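Local coordinates for trans-4-hydroxy-L-proline dehydratase (Clostridioides difficile 70-100-2010, PDB 6VXC), which uses a glycyl radical to dehydrate trans-4-hydroxy-L-proline to (S)-1-pyrroline-5-carboxylate in the anaerobic breakdown of hydroxyproline, at residues A[356-361]-A[391-396]. Sequence-based numbering, arbitrary orientation.
Sequences TYTDFA and KLIQPS
Gln394 reaches across to the backbone of 356-361, where its OE1 accepts a hydrogen bond from Asp359 N at 2.9 Å. The donor sits above the amide plane, 66° out of it, so the N-H meets the face of the amide and not a lone pair. A glutamine suits this place because its extended chain carries acceptor and donor together: OE1 also takes a bond from a water that accepts from Ala361 N, while NE2 is held by Gln341 O. The tight part lies beside this amide. Thr358 CG2 presses on Ile393 CD1 at 3.5 Å, close for two methyl carbons, and rests on Gln394 CG as well. Threonine offers both a methyl for this packing and, with chi1 at 63°, a hydroxyl beside Thr356, whose OG1 accepts from Thr358 N in an ST turn. Ile393 is partly exposed, yet its long branch brings CD1 to that methyl. Packing is looser toward small Ala361, where the water bridges the segments. Beyond it, Ser396 N bonds to Ala361 O at 2.8 Å, following the cis peptide before Pro395. Phe360 CB points away from 391-396, and its ring touches Cys454, probably the radical cysteine. The contact joins two loops leading into the neighbouring parallel strands 362-366 and 396-401, a beta-alpha-beta crossover through helix 378-390, beside the probable active site of this glycyl radical enzyme.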
loop_
_atom_site.group_PDB
_atom_site.type_symbol
_atom_site.label_atom_id
_atom_site.label_comp_id
_atom_site.label_asym_id
_atom_site.label_seq_id
_atom_site.Cartn_x
_atom_site.Cartn_y
_atom_site.Cartn_z
ATOM N N THR A 356 0.080 -9.643 -5.852
ATOM C CA THR A 356 1.218 -9.036 -6.530
ATOM C C THR A 356 2.492 -9.376 -5.773
ATOM O O THR A 356 2.459 -9.626 -4.566
ATOM C CB THR A 356 1.068 -7.509 -6.614
ATOM O OG1 THR A 356 2.216 -6.948 -7.265
ATOM C CG2 THR A 356 0.975 -6.903 -5.208
ATOM N N TYR A 357 3.616 -9.368 -6.495
ATOM C CA TYR A 357 4.933 -9.383 -5.857
ATOM C C TYR A 357 5.335 -8.014 -5.313
ATOM O O TYR A 357 6.246 -7.936 -4.484
ATOM C CB TYR A 357 6.027 -9.840 -6.843
ATOM C CG TYR A 357 5.984 -11.278 -7.320
ATOM C CD1 TYR A 357 6.398 -12.329 -6.503
ATOM C CD2 TYR A 357 5.553 -11.585 -8.603
ATOM C CE1 TYR A 357 6.362 -13.660 -6.960
ATOM C CE2 TYR A 357 5.514 -12.891 -9.075
ATOM C CZ TYR A 357 5.915 -13.931 -8.249
ATOM O OH TYR A 357 5.874 -15.223 -8.731
ATOM N N THR A 358 4.737 -6.930 -5.800
ATOM C CA THR A 358 5.179 -5.600 -5.390
ATOM C C THR A 358 4.742 -5.314 -3.951
ATOM O O THR A 358 3.789 -5.907 -3.438
ATOM C CB THR A 358 4.647 -4.535 -6.353
ATOM O OG1 THR A 358 3.213 -4.496 -6.321
ATOM C CG2 THR A 358 5.091 -4.849 -7.788
ATOM N N ASP A 359 5.467 -4.397 -3.291
ATOM C CA ASP A 359 5.219 -4.066 -1.890
ATOM C C ASP A 359 4.903 -2.589 -1.697
ATOM O O ASP A 359 5.061 -2.076 -0.589
ATOM C CB ASP A 359 6.414 -4.464 -1.008
ATOM C CG ASP A 359 5.997 -4.911 0.410
ATOM O OD1 ASP A 359 4.796 -4.891 0.749
ATOM O OD2 ASP A 359 6.897 -5.293 1.180
ATOM N N PHE A 360 4.499 -1.887 -2.761
ATOM C CA PHE A 360 3.828 -0.596 -2.645
ATOM C C PHE A 360 4.674 0.430 -1.895
ATOM O O PHE A 360 4.181 1.142 -1.020
ATOM C CB PHE A 360 2.454 -0.749 -1.972
ATOM C CG PHE A 360 1.511 -1.615 -2.727
ATOM C CD1 PHE A 360 1.548 -2.986 -2.588
ATOM C CD2 PHE A 360 0.592 -1.059 -3.597
ATOM C CE1 PHE A 360 0.693 -3.784 -3.288
ATOM C CE2 PHE A 360 -0.268 -1.859 -4.302
ATOM C CZ PHE A 360 -0.212 -3.231 -4.150
ATOM N N ALA A 361 5.948 0.524 -2.264
ATOM C CA ALA A 361 6.839 1.545 -1.716
ATOM C C ALA A 361 6.655 2.796 -2.565
ATOM O O ALA A 361 7.190 2.896 -3.668
ATOM C CB ALA A 361 8.288 1.083 -1.699
ATOM N N LYS A 391 12.060 1.796 -15.838
ATOM C CA LYS A 391 10.800 1.099 -16.092
ATOM C C LYS A 391 10.650 -0.146 -15.199
ATOM O O LYS A 391 10.433 -1.264 -15.663
ATOM C CB LYS A 391 10.676 0.746 -17.576
ATOM C CG LYS A 391 9.245 0.392 -18.012
ATOM C CD LYS A 391 9.118 0.035 -19.502
ATOM C CE LYS A 391 7.683 -0.376 -19.831
ATOM N NZ LYS A 391 7.402 -0.530 -21.293
ATOM N N LEU A 392 10.746 0.084 -13.885
ATOM C CA LEU A 392 10.582 -0.957 -12.872
ATOM C C LEU A 392 9.307 -0.715 -12.073
ATOM O O LEU A 392 8.981 0.428 -11.738
ATOM C CB LEU A 392 11.781 -0.993 -11.921
ATOM C CG LEU A 392 13.148 -1.317 -12.552
ATOM C CD1 LEU A 392 14.267 -1.100 -11.536
ATOM C CD2 LEU A 392 13.199 -2.733 -13.163
ATOM N N ILE A 393 8.575 -1.793 -11.773
ATOM C CA ILE A 393 7.307 -1.627 -11.059
ATOM C C ILE A 393 7.488 -1.409 -9.565
ATOM O O ILE A 393 6.527 -1.021 -8.889
ATOM C CB ILE A 393 6.348 -2.813 -11.307
ATOM C CG1 ILE A 393 6.960 -4.143 -10.873
ATOM C CG2 ILE A 393 5.899 -2.848 -12.757
ATOM C CD1 ILE A 393 6.014 -5.324 -11.095
ATOM N N GLN A 394 8.688 -1.617 -9.046
ATOM C CA GLN A 394 9.067 -1.143 -7.718
ATOM C C GLN A 394 10.304 -0.272 -7.884
ATOM O O GLN A 394 11.178 -0.623 -8.657
ATOM C CB GLN A 394 9.390 -2.293 -6.771
ATOM C CG GLN A 394 8.262 -3.263 -6.486
ATOM C CD GLN A 394 8.464 -3.949 -5.134
ATOM O OE1 GLN A 394 8.045 -3.423 -4.104
ATOM N NE2 GLN A 394 9.094 -5.116 -5.135
ATOM N N PRO A 395 10.374 0.868 -7.191
ATOM C CA PRO A 395 9.356 1.440 -6.320
ATOM C C PRO A 395 8.180 1.977 -7.136
ATOM O O PRO A 395 8.214 2.000 -8.373
ATOM C CB PRO A 395 10.088 2.588 -5.635
ATOM C CG PRO A 395 11.073 3.045 -6.685
ATOM C CD PRO A 395 11.519 1.782 -7.366
ATOM N N SER A 396 7.152 2.412 -6.427
ATOM C CA SER A 396 5.988 3.042 -7.031
ATOM C C SER A 396 6.278 4.541 -7.067
ATOM O O SER A 396 6.094 5.249 -6.069
ATOM C CB SER A 396 4.738 2.680 -6.227
ATOM O OG SER A 396 3.566 3.243 -6.762
HETATM O O HOH W 1 7.265 -0.665 -4.422
#